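Local coordinates for amidohydrolase (Staphylococcus aureus, PDB 3NUR), which is a putative TIM-barrel amidohydrolase that probably hydrolyses a carbon–nitrogen amide bond of a still undefined substrate at a metal site, at residues Arg78-Leu92 with Leu118-Phe132. Residues are numbered along the deposited sequence; the frame is centred on the assembly and turned at random.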
ATOM      1  N   ARG A  78      11.435  -0.868 -16.830  1.00 11.06           N
ATOM      2  CA  ARG A  78      10.982  -0.010 -15.718  1.00 10.69           C
ATOM      3  C   ARG A  78      11.322   1.475 -15.991  1.00 14.15           C
ATOM      4  O   ARG A  78      10.456   2.353 -15.888  1.00 12.43           O
ATOM      5  CB  ARG A  78      11.605  -0.508 -14.408  1.00 10.42           C
ATOM      6  CG  ARG A  78      11.022   0.138 -13.149  1.00 11.86           C
ATOM      7  CD  ARG A  78      11.589  -0.481 -11.877  1.00 13.38           C
ATOM      8  NE  ARG A  78      11.257  -1.911 -11.765  1.00 13.60           N
ATOM      9  CZ  ARG A  78      10.171  -2.409 -11.170  1.00 27.00           C
ATOM     10  NH1 ARG A  78       9.250  -1.594 -10.648  1.00 10.60           N
ATOM     11  NH2 ARG A  78       9.980  -3.723 -11.119  1.00 13.19           N
ATOM     12  N   ILE A  79      12.581   1.747 -16.373  1.00 10.78           N
ATOM     13  CA  ILE A  79      13.042   3.116 -16.659  1.00 10.83           C
ATOM     14  C   ILE A  79      12.335   3.721 -17.853  1.00 14.05           C
ATOM     15  O   ILE A  79      12.042   4.922 -17.835  1.00 13.17           O
ATOM     16  CB  ILE A  79      14.593   3.164 -16.820  1.00 13.42           C
ATOM     17  CG1 ILE A  79      15.301   2.993 -15.461  1.00 13.93           C
ATOM     18  CG2 ILE A  79      15.070   4.444 -17.549  1.00 15.86           C
ATOM     19  CD1 ILE A  79      15.029   4.103 -14.322  1.00 18.46           C
ATOM     20  N   GLN A  80      12.086   2.909 -18.903  1.00 11.52           N
ATOM     21  CA  GLN A  80      11.372   3.363 -20.105  1.00 10.99           C
ATOM     22  C   GLN A  80       9.989   3.871 -19.685  1.00 14.85           C
ATOM     23  O   GLN A  80       9.603   4.984 -20.073  1.00 14.22           O
ATOM     24  CB  GLN A  80      11.214   2.213 -21.118  1.00 11.82           C
ATOM     25  CG  GLN A  80      10.523   2.664 -22.406  1.00 18.67           C
ATOM     26  CD  GLN A  80      10.402   1.552 -23.407  1.00 46.61           C
ATOM     27  OE1 GLN A  80       9.305   1.052 -23.668  1.00 43.10           O
ATOM     28  NE2 GLN A  80      11.526   1.146 -24.001  1.00 42.46           N
ATOM     29  N   PHE A  81       9.273   3.074 -18.847  1.00  9.80           N
ATOM     30  CA  PHE A  81       7.944   3.453 -18.389  1.00  9.24           C
ATOM     31  C   PHE A  81       7.998   4.748 -17.586  1.00 11.55           C
ATOM     32  O   PHE A  81       7.235   5.663 -17.866  1.00 11.98           O
ATOM     33  CB  PHE A  81       7.273   2.321 -17.573  1.00 10.46           C
ATOM     34  CG  PHE A  81       5.961   2.749 -16.932  1.00 10.61           C
ATOM     35  CD1 PHE A  81       4.771   2.716 -17.653  1.00 13.99           C
ATOM     36  CD2 PHE A  81       5.928   3.215 -15.619  1.00 13.23           C
ATOM     37  CE1 PHE A  81       3.567   3.142 -17.071  1.00 14.98           C
ATOM     38  CE2 PHE A  81       4.727   3.638 -15.038  1.00 15.93           C
ATOM     39  CZ  PHE A  81       3.556   3.596 -15.769  1.00 14.34           C
HETATM   40  N   MSE A  82       8.901   4.834 -16.595  1.00  9.85           N
HETATM   41  CA  MSE A  82       9.014   6.012 -15.743  1.00  8.28           C
HETATM   42  C   MSE A  82       9.336   7.273 -16.539  1.00 14.80           C
HETATM   43  O   MSE A  82       8.655   8.291 -16.358  1.00 13.36           O
HETATM   44  CB  MSE A  82      10.065   5.791 -14.668  1.00  9.03           C
HETATM   45  CG  MSE A  82       9.660   4.704 -13.673  1.00 12.35           C
HETATM   46 SE   MSE A  82      11.195   4.135 -12.651  0.70 17.52          SE
HETATM   47  CE  MSE A  82      11.573   5.770 -11.672  1.00 13.35           C
ATOM     48  N   ASN A  83      10.341   7.192 -17.458  1.00 13.23           N
ATOM     49  CA  ASN A  83      10.731   8.341 -18.272  1.00 13.61           C
ATOM     50  C   ASN A  83       9.629   8.823 -19.184  1.00 15.89           C
ATOM     51  O   ASN A  83       9.394  10.024 -19.255  1.00 15.78           O
ATOM     52  CB  ASN A  83      12.003   8.054 -19.068  1.00 12.49           C
ATOM     53  CG  ASN A  83      13.251   8.002 -18.207  1.00 19.67           C
ATOM     54  OD1 ASN A  83      13.221   8.133 -16.974  1.00 13.93           O
ATOM     55  ND2 ASN A  83      14.382   7.752 -18.829  1.00 13.95           N
ATOM     56  N   ASN A  84       8.914   7.899 -19.829  1.00 11.98           N
ATOM     57  CA  ASN A  84       7.810   8.248 -20.728  1.00 11.96           C
ATOM     58  C   ASN A  84       6.603   8.820 -19.994  1.00 15.91           C
ATOM     59  O   ASN A  84       5.810   9.550 -20.597  1.00 14.85           O
ATOM     60  CB  ASN A  84       7.379   7.027 -21.536  1.00 16.21           C
ATOM     61  CG  ASN A  84       8.418   6.538 -22.527  1.00 36.69           C
ATOM     62  OD1 ASN A  84       9.463   7.160 -22.757  1.00 33.64           O
ATOM     63  ND2 ASN A  84       8.168   5.384 -23.105  1.00 31.43           N
ATOM     64  N   GLN A  85       6.430   8.438 -18.715  1.00 11.63           N
ATOM     65  CA  GLN A  85       5.281   8.898 -17.908  1.00 11.14           C
ATOM     66  C   GLN A  85       5.604   9.993 -16.899  1.00 15.66           C
ATOM     67  O   GLN A  85       4.784  10.276 -16.009  1.00 14.83           O
ATOM     68  CB  GLN A  85       4.574   7.703 -17.240  1.00 11.94           C
ATOM     69  CG  GLN A  85       4.009   6.670 -18.235  1.00 10.76           C
ATOM     70  CD  GLN A  85       2.986   7.208 -19.222  1.00 21.06           C
ATOM     71  OE1 GLN A  85       2.193   8.112 -18.926  1.00 18.34           O
ATOM     72  NE2 GLN A  85       2.950   6.626 -20.420  1.00 18.49           N
ATOM     73  N   ASP A  86       6.794  10.606 -17.018  1.00 12.95           N
ATOM     74  CA  ASP A  86       7.248  11.704 -16.159  1.00 13.32           C
ATOM     75  C   ASP A  86       7.325  11.326 -14.670  1.00 13.82           C
ATOM     76  O   ASP A  86       7.018  12.141 -13.796  1.00 14.57           O
ATOM     77  CB  ASP A  86       6.409  12.996 -16.392  1.00 16.64           C
ATOM     78  CG  ASP A  86       6.590  13.645 -17.762  1.00 31.71           C
ATOM     79  OD1 ASP A  86       7.642  13.404 -18.407  1.00 31.44           O
ATOM     80  OD2 ASP A  86       5.690  14.400 -18.182  1.00 40.27           O
ATOM     81  N   VAL A  87       7.696  10.078 -14.394  1.00  9.54           N
ATOM     82  CA  VAL A  87       7.862   9.594 -13.025  1.00  8.02           C
ATOM     83  C   VAL A  87       9.335   9.757 -12.662  1.00 11.64           C
ATOM     84  O   VAL A  87      10.184   9.084 -13.253  1.00 12.01           O
ATOM     85  CB  VAL A  87       7.424   8.115 -12.874  1.00 11.43           C
ATOM     86  CG1 VAL A  87       7.643   7.636 -11.439  1.00 10.48           C
ATOM     87  CG2 VAL A  87       5.955   7.921 -13.298  1.00 11.05           C
ATOM     88  N   GLN A  88       9.623  10.559 -11.627  1.00  9.88           N
ATOM     89  CA  GLN A  88      10.987  10.771 -11.135  1.00 10.57           C
ATOM     90  C   GLN A  88      11.345   9.617 -10.209  1.00 14.06           C
ATOM     91  O   GLN A  88      12.452   9.095 -10.290  1.00 13.56           O
ATOM     92  CB  GLN A  88      11.081  12.107 -10.372  1.00 11.72           C
ATOM     93  CG  GLN A  88      12.475  12.441  -9.788  1.00 18.49           C
ATOM     94  CD  GLN A  88      13.550  12.579 -10.843  1.00 37.51           C
ATOM     95  OE1 GLN A  88      14.648  12.027 -10.714  1.00 37.82           O
ATOM     96  NE2 GLN A  88      13.250  13.287 -11.925  1.00 32.20           N
ATOM     97  N   ILE A  89      10.420   9.247  -9.286  1.00 10.53           N
ATOM     98  CA  ILE A  89      10.697   8.189  -8.319  1.00 10.11           C
ATOM     99  C   ILE A  89       9.613   7.139  -8.260  1.00 14.60           C
ATOM    100  O   ILE A  89       8.422   7.476  -8.187  1.00 13.85           O
ATOM    101  CB  ILE A  89      10.902   8.815  -6.899  1.00 13.43           C
ATOM    102  CG1 ILE A  89      12.114   9.777  -6.848  1.00 13.94           C
ATOM    103  CG2 ILE A  89      10.939   7.760  -5.775  1.00 14.69           C
ATOM    104  CD1 ILE A  89      12.187  10.601  -5.603  1.00 18.41           C
ATOM    105  N   GLN A  90      10.037   5.856  -8.187  1.00 10.88           N
ATOM    106  CA  GLN A  90       9.134   4.777  -7.864  1.00  9.66           C
ATOM    107  C   GLN A  90       9.510   4.359  -6.437  1.00 11.33           C
ATOM    108  O   GLN A  90      10.700   4.173  -6.134  1.00 10.17           O
ATOM    109  CB  GLN A  90       9.275   3.566  -8.803  1.00 10.47           C
ATOM    110  CG  GLN A  90       8.493   3.714 -10.086  1.00 15.00           C
ATOM    111  CD  GLN A  90       8.427   2.426 -10.890  1.00 19.37           C
ATOM    112  OE1 GLN A  90       7.674   2.305 -11.875  1.00 16.33           O
ATOM    113  NE2 GLN A  90       9.156   1.409 -10.464  1.00  9.56           N
ATOM    114  N   VAL A  91       8.504   4.208  -5.584  1.00  8.28           N
ATOM    115  CA  VAL A  91       8.667   3.683  -4.216  1.00  8.97           C
ATOM    116  C   VAL A  91       8.416   2.183  -4.417  1.00 12.87           C
ATOM    117  O   VAL A  91       7.314   1.777  -4.828  1.00 12.28           O
ATOM    118  CB  VAL A  91       7.715   4.326  -3.171  1.00 13.33           C
ATOM    119  CG1 VAL A  91       7.990   3.759  -1.789  1.00 13.91           C
ATOM    120  CG2 VAL A  91       7.844   5.851  -3.149  1.00 11.85           C
ATOM    121  N   LEU A  92       9.472   1.366  -4.251  1.00  8.93           N
ATOM    122  CA  LEU A  92       9.403  -0.050  -4.597  1.00  9.21           C
ATOM    123  C   LEU A  92       9.003  -0.980  -3.439  1.00 12.09           C
ATOM    124  O   LEU A  92       9.515  -0.843  -2.325  1.00 12.70           O
ATOM    125  CB  LEU A  92      10.749  -0.513  -5.220  1.00  8.72           C
ATOM    126  CG  LEU A  92      11.161   0.098  -6.573  1.00 12.36           C
ATOM    127  CD1 LEU A  92      12.541  -0.421  -7.018  1.00 11.57           C
ATOM    128  CD2 LEU A  92      10.162  -0.229  -7.644  1.00 13.82           C
ATOM    129  N   LEU A 118      16.868  -5.504  -2.844  1.00 11.15           N
ATOM    130  CA  LEU A 118      16.244  -4.233  -3.198  1.00  9.89           C
ATOM    131  C   LEU A 118      17.186  -3.076  -2.890  1.00 13.58           C
ATOM    132  O   LEU A 118      17.375  -2.211  -3.745  1.00 12.55           O
ATOM    133  CB  LEU A 118      14.898  -4.024  -2.462  1.00 10.15           C
ATOM    134  CG  LEU A 118      14.156  -2.702  -2.829  1.00 14.05           C
ATOM    135  CD1 LEU A 118      13.835  -2.639  -4.348  1.00 14.07           C
ATOM    136  CD2 LEU A 118      12.880  -2.515  -1.975  1.00 11.44           C
ATOM    137  N   ALA A 119      17.784  -3.063  -1.678  1.00 12.90           N
ATOM    138  CA  ALA A 119      18.743  -2.030  -1.261  1.00 12.98           C
ATOM    139  C   ALA A 119      19.957  -1.949  -2.220  1.00 16.14           C
ATOM    140  O   ALA A 119      20.392  -0.841  -2.525  1.00 14.66           O
ATOM    141  CB  ALA A 119      19.215  -2.287   0.161  1.00 13.25           C
ATOM    142  N   ASN A 120      20.480  -3.112  -2.692  1.00 15.05           N
ATOM    143  CA  ASN A 120      21.588  -3.168  -3.661  1.00 15.81           C
ATOM    144  C   ASN A 120      21.182  -2.525  -4.997  1.00 18.74           C
ATOM    145  O   ASN A 120      21.982  -1.832  -5.623  1.00 18.83           O
ATOM    146  CB  ASN A 120      22.051  -4.616  -3.900  1.00 19.36           C
ATOM    147  CG  ASN A 120      22.928  -5.168  -2.806  1.00 41.24           C
ATOM    148  OD1 ASN A 120      23.080  -6.387  -2.664  1.00 34.25           O
ATOM    149  ND2 ASN A 120      23.524  -4.285  -2.004  1.00 30.97           N
ATOM    150  N   TYR A 121      19.928  -2.738  -5.412  1.00 14.69           N
ATOM    151  CA  TYR A 121      19.399  -2.172  -6.650  1.00 14.19           C
ATOM    152  C   TYR A 121      19.242  -0.655  -6.537  1.00 16.71           C
ATOM    153  O   TYR A 121      19.638   0.074  -7.450  1.00 17.68           O
ATOM    154  CB  TYR A 121      18.062  -2.842  -7.019  1.00 15.26           C
ATOM    155  CG  TYR A 121      17.380  -2.250  -8.233  1.00 14.66           C
ATOM    156  CD1 TYR A 121      17.827  -2.542  -9.520  1.00 16.42           C
ATOM    157  CD2 TYR A 121      16.288  -1.394  -8.099  1.00 14.43           C
ATOM    158  CE1 TYR A 121      17.179  -2.027 -10.644  1.00 16.58           C
ATOM    159  CE2 TYR A 121      15.639  -0.864  -9.214  1.00 14.17           C
ATOM    160  CZ  TYR A 121      16.067  -1.209 -10.485  1.00 17.88           C
ATOM    161  OH  TYR A 121      15.418  -0.705 -11.589  1.00 13.89           O
ATOM    162  N   ILE A 122      18.667  -0.178  -5.428  1.00 13.05           N
ATOM    163  CA  ILE A 122      18.440   1.266  -5.220  1.00 12.81           C
ATOM    164  C   ILE A 122      19.779   2.001  -5.148  1.00 17.09           C
ATOM    165  O   ILE A 122      19.897   3.111  -5.680  1.00 16.15           O
ATOM    166  CB  ILE A 122      17.545   1.510  -3.973  1.00 15.42           C
ATOM    167  CG1 ILE A 122      16.124   0.895  -4.221  1.00 16.00           C
ATOM    168  CG2 ILE A 122      17.449   3.019  -3.631  1.00 14.58           C
ATOM    169  CD1 ILE A 122      15.262   0.836  -3.005  1.00 18.54           C
ATOM    170  N   ALA A 123      20.798   1.370  -4.527  1.00 15.03           N
ATOM    171  CA  ALA A 123      22.147   1.972  -4.402  1.00 14.65           C
ATOM    172  C   ALA A 123      22.751   2.297  -5.793  1.00 19.35           C
ATOM    173  O   ALA A 123      23.519   3.257  -5.903  1.00 17.95           O
ATOM    174  CB  ALA A 123      23.076   1.035  -3.628  1.00 15.03           C
ATOM    175  N   GLN A 124      22.388   1.506  -6.838  1.00 16.76           N
ATOM    176  CA  GLN A 124      22.831   1.715  -8.220  1.00 17.53           C
ATOM    177  C   GLN A 124      22.096   2.884  -8.893  1.00 21.26           C
ATOM    178  O   GLN A 124      22.700   3.594  -9.694  1.00 20.80           O
ATOM    179  CB  GLN A 124      22.709   0.435  -9.067  1.00 19.46           C
ATOM    180  CG  GLN A 124      23.649  -0.705  -8.661  1.00 39.70           C
ATOM    181  CD  GLN A 124      23.383  -1.952  -9.471  1.00 68.41           C
ATOM    182  OE1 GLN A 124      23.639  -2.008 -10.681  1.00 66.36           O
ATOM    183  NE2 GLN A 124      22.860  -2.986  -8.823  1.00 62.29           N
ATOM    184  N   TYR A 125      20.801   3.107  -8.556  1.00 17.24           N
ATOM    185  CA  TYR A 125      19.993   4.207  -9.124  1.00 16.65           C
ATOM    186  C   TYR A 125      19.318   5.002  -7.964  1.00 18.23           C
ATOM    187  O   TYR A 125      18.091   4.970  -7.853  1.00 16.51           O
ATOM    188  CB  TYR A 125      18.965   3.620 -10.120  1.00 18.66           C
ATOM    189  CG  TYR A 125      19.564   2.587 -11.052  1.00 20.73           C
ATOM    190  CD1 TYR A 125      20.294   2.971 -12.175  1.00 22.50           C
ATOM    191  CD2 TYR A 125      19.455   1.224 -10.778  1.00 22.00           C
ATOM    192  CE1 TYR A 125      20.893   2.028 -13.007  1.00 22.15           C
ATOM    193  CE2 TYR A 125      20.045   0.268 -11.609  1.00 22.93           C
ATOM    194  CZ  TYR A 125      20.758   0.676 -12.725  1.00 31.72           C
ATOM    195  OH  TYR A 125      21.318  -0.260 -13.566  1.00 33.32           O
ATOM    196  N   PRO A 126      20.106   5.669  -7.059  1.00 14.63           N
ATOM    197  CA  PRO A 126      19.511   6.300  -5.856  1.00 14.90           C
ATOM    198  C   PRO A 126      18.597   7.480  -6.096  1.00 18.57           C
ATOM    199  O   PRO A 126      17.863   7.866  -5.191  1.00 18.52           O
ATOM    200  CB  PRO A 126      20.745   6.742  -5.049  1.00 16.43           C
ATOM    201  CG  PRO A 126      21.788   6.977  -6.087  1.00 20.32           C
ATOM    202  CD  PRO A 126      21.579   5.815  -7.031  1.00 15.99           C
ATOM    203  N   ASN A 127      18.695   8.095  -7.275  1.00 15.64           N
ATOM    204  CA  ASN A 127      17.861   9.250  -7.591  1.00 15.43           C
ATOM    205  C   ASN A 127      16.494   8.849  -8.146  1.00 17.76           C
ATOM    206  O   ASN A 127      15.606   9.695  -8.210  1.00 17.50           O
ATOM    207  CB  ASN A 127      18.580  10.174  -8.576  1.00 17.88           C
ATOM    208  CG  ASN A 127      19.863  10.742  -8.018  1.00 45.76           C
ATOM    209  OD1 ASN A 127      20.959  10.435  -8.495  1.00 46.92           O
ATOM    210  ND2 ASN A 127      19.766  11.542  -6.964  1.00 38.78           N
ATOM    211  N   ARG A 128      16.307   7.571  -8.507  1.00 14.35           N
ATOM    212  CA  ARG A 128      15.050   7.143  -9.134  1.00 13.08           C
ATOM    213  C   ARG A 128      14.189   6.224  -8.299  1.00 13.48           C
ATOM    214  O   ARG A 128      13.051   5.943  -8.678  1.00 11.52           O
ATOM    215  CB  ARG A 128      15.330   6.472 -10.501  1.00 12.98           C
ATOM    216  CG  ARG A 128      16.196   7.277 -11.484  1.00 14.68           C
ATOM    217  CD  ARG A 128      15.607   8.642 -11.904  1.00 15.25           C
ATOM    218  NE  ARG A 128      14.252   8.559 -12.472  1.00 12.41           N
ATOM    219  CZ  ARG A 128      13.976   8.289 -13.746  1.00 15.71           C
ATOM    220  NH1 ARG A 128      14.962   8.064 -14.616  1.00 12.40           N
ATOM    221  NH2 ARG A 128      12.716   8.251 -14.165  1.00 12.49           N
ATOM    222  N   PHE A 129      14.745   5.709  -7.206  1.00 10.43           N
ATOM    223  CA  PHE A 129      14.034   4.740  -6.377  1.00  9.50           C
ATOM    224  C   PHE A 129      14.178   4.980  -4.900  1.00 12.72           C
ATOM    225  O   PHE A 129      15.204   5.474  -4.424  1.00 12.83           O
ATOM    226  CB  PHE A 129      14.485   3.310  -6.719  1.00  9.77           C
ATOM    227  CG  PHE A 129      14.305   2.932  -8.168  1.00 10.67           C
ATOM    228  CD1 PHE A 129      13.036   2.660  -8.684  1.00 12.03           C
ATOM    229  CD2 PHE A 129      15.393   2.889  -9.031  1.00 12.96           C
ATOM    230  CE1 PHE A 129      12.870   2.340 -10.030  1.00 12.85           C
ATOM    231  CE2 PHE A 129      15.228   2.551 -10.376  1.00 15.99           C
ATOM    232  CZ  PHE A 129      13.968   2.266 -10.866  1.00 14.85           C
ATOM    233  N   VAL A 130      13.126   4.623  -4.179  1.00  9.81           N
ATOM    234  CA  VAL A 130      13.050   4.652  -2.723  1.00  9.95           C
ATOM    235  C   VAL A 130      12.480   3.258  -2.352  1.00 12.79           C
ATOM    236  O   VAL A 130      11.644   2.715  -3.087  1.00 13.07           O
ATOM    237  CB  VAL A 130      12.174   5.832  -2.225  1.00 14.66           C
ATOM    238  CG1 VAL A 130      11.798   5.672  -0.761  1.00 14.97           C
ATOM    239  CG2 VAL A 130      12.898   7.166  -2.430  1.00 14.87           C
ATOM    240  N   GLY A 131      12.941   2.683  -1.247  1.00  8.76           N
ATOM    241  CA  GLY A 131      12.449   1.358  -0.885  1.00  8.52           C
ATOM    242  C   GLY A 131      11.444   1.315   0.241  1.00 11.37           C
ATOM    243  O   GLY A 131      11.520   2.101   1.192  1.00 10.37           O
ATOM    244  N   PHE A 132      10.492   0.380   0.120  1.00  8.46           N
ATOM    245  CA  PHE A 132       9.531   0.052   1.162  1.00  8.42           C
ATOM    246  C   PHE A 132       9.889  -1.360   1.609  1.00 12.15           C
ATOM    247  O   PHE A 132      10.203  -2.224   0.767  1.00 10.60           O
ATOM    248  CB  PHE A 132       8.062   0.139   0.661  1.00  9.93           C
ATOM    249  CG  PHE A 132       7.337   1.458   0.919  1.00 12.47           C
ATOM    250  CD1 PHE A 132       7.988   2.526   1.528  1.00 15.10           C
ATOM    251  CD2 PHE A 132       6.026   1.645   0.496  1.00 16.48           C
ATOM    252  CE1 PHE A 132       7.319   3.742   1.769  1.00 17.04           C
ATOM    253  CE2 PHE A 132       5.362   2.865   0.719  1.00 18.89           C
ATOM    254  CZ  PHE A 132       6.007   3.893   1.377  1.00 16.95           C
TER
HETATM  255  O   HOH W   1      13.970  -3.014 -12.211  1.00 15.54           O
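R128, just ahead of strand 129-131, closes its guanidinium on the side-chain oxygen of N83, in the last turn of helix 78-84, and on the backbone oxygens of V87 and Q88 where the chain turns into the strand. Its chain bends at both chi2 and chi3 (-61° and -55°), which folds the guanidinium over toward N83. NH1 and NH2 share N83 OD1 end-on, the amide lying nearly coplanar with the guanidinium (8° between planes); NH2 also gives a bond of 2.8 Å to V87 O, and NE one of 2.9 Å to Q88 O. All three acceptors sit at the guanidinium edge, while I79 CD1 rests over one face.

L92 and F129 meet on the helix-facing side of the sheet. L92 CD1 comes within 3.5 Å of F129 CD1, and the same methyl also touches L118 CD1 and Y121 CE2, tying strand 89-92 to helix 118-124. The F129 ring is held between Y121 CE2 on one face and R128 CB on the other, and selenomethionine M82 makes an oblique Met-aromatic contact with it, SE to F129 CE1 3.6 Å. R78 CD also packs obliquely against F129 CE1; R78 NE shares a water with Y121 OH, while R78 NH2 bonds H30 O and Y121 OH bonds H75.

Behind these side chains the strands run parallel, with Q90 N to R128 O (3.1 Å), V130 N to Q90 O, L92 N to V130 O and F132 N to L92 O. On the other side of the sheet V91 CG1 stands over the centre of the F132 ring, 3.4 Å from its centroid, a CH-pi contact.

These are neighbouring strands of the barrel, joined by the beta-alpha-beta crossover through helix 104-124. The planar set of acceptors round R128 fixes its rotation and probably stabilises its positive charge, while L92, F129, L118 and M82 supply apolar packing between strands and helices, with R78, Y121 and their shared water as a polar element beside it.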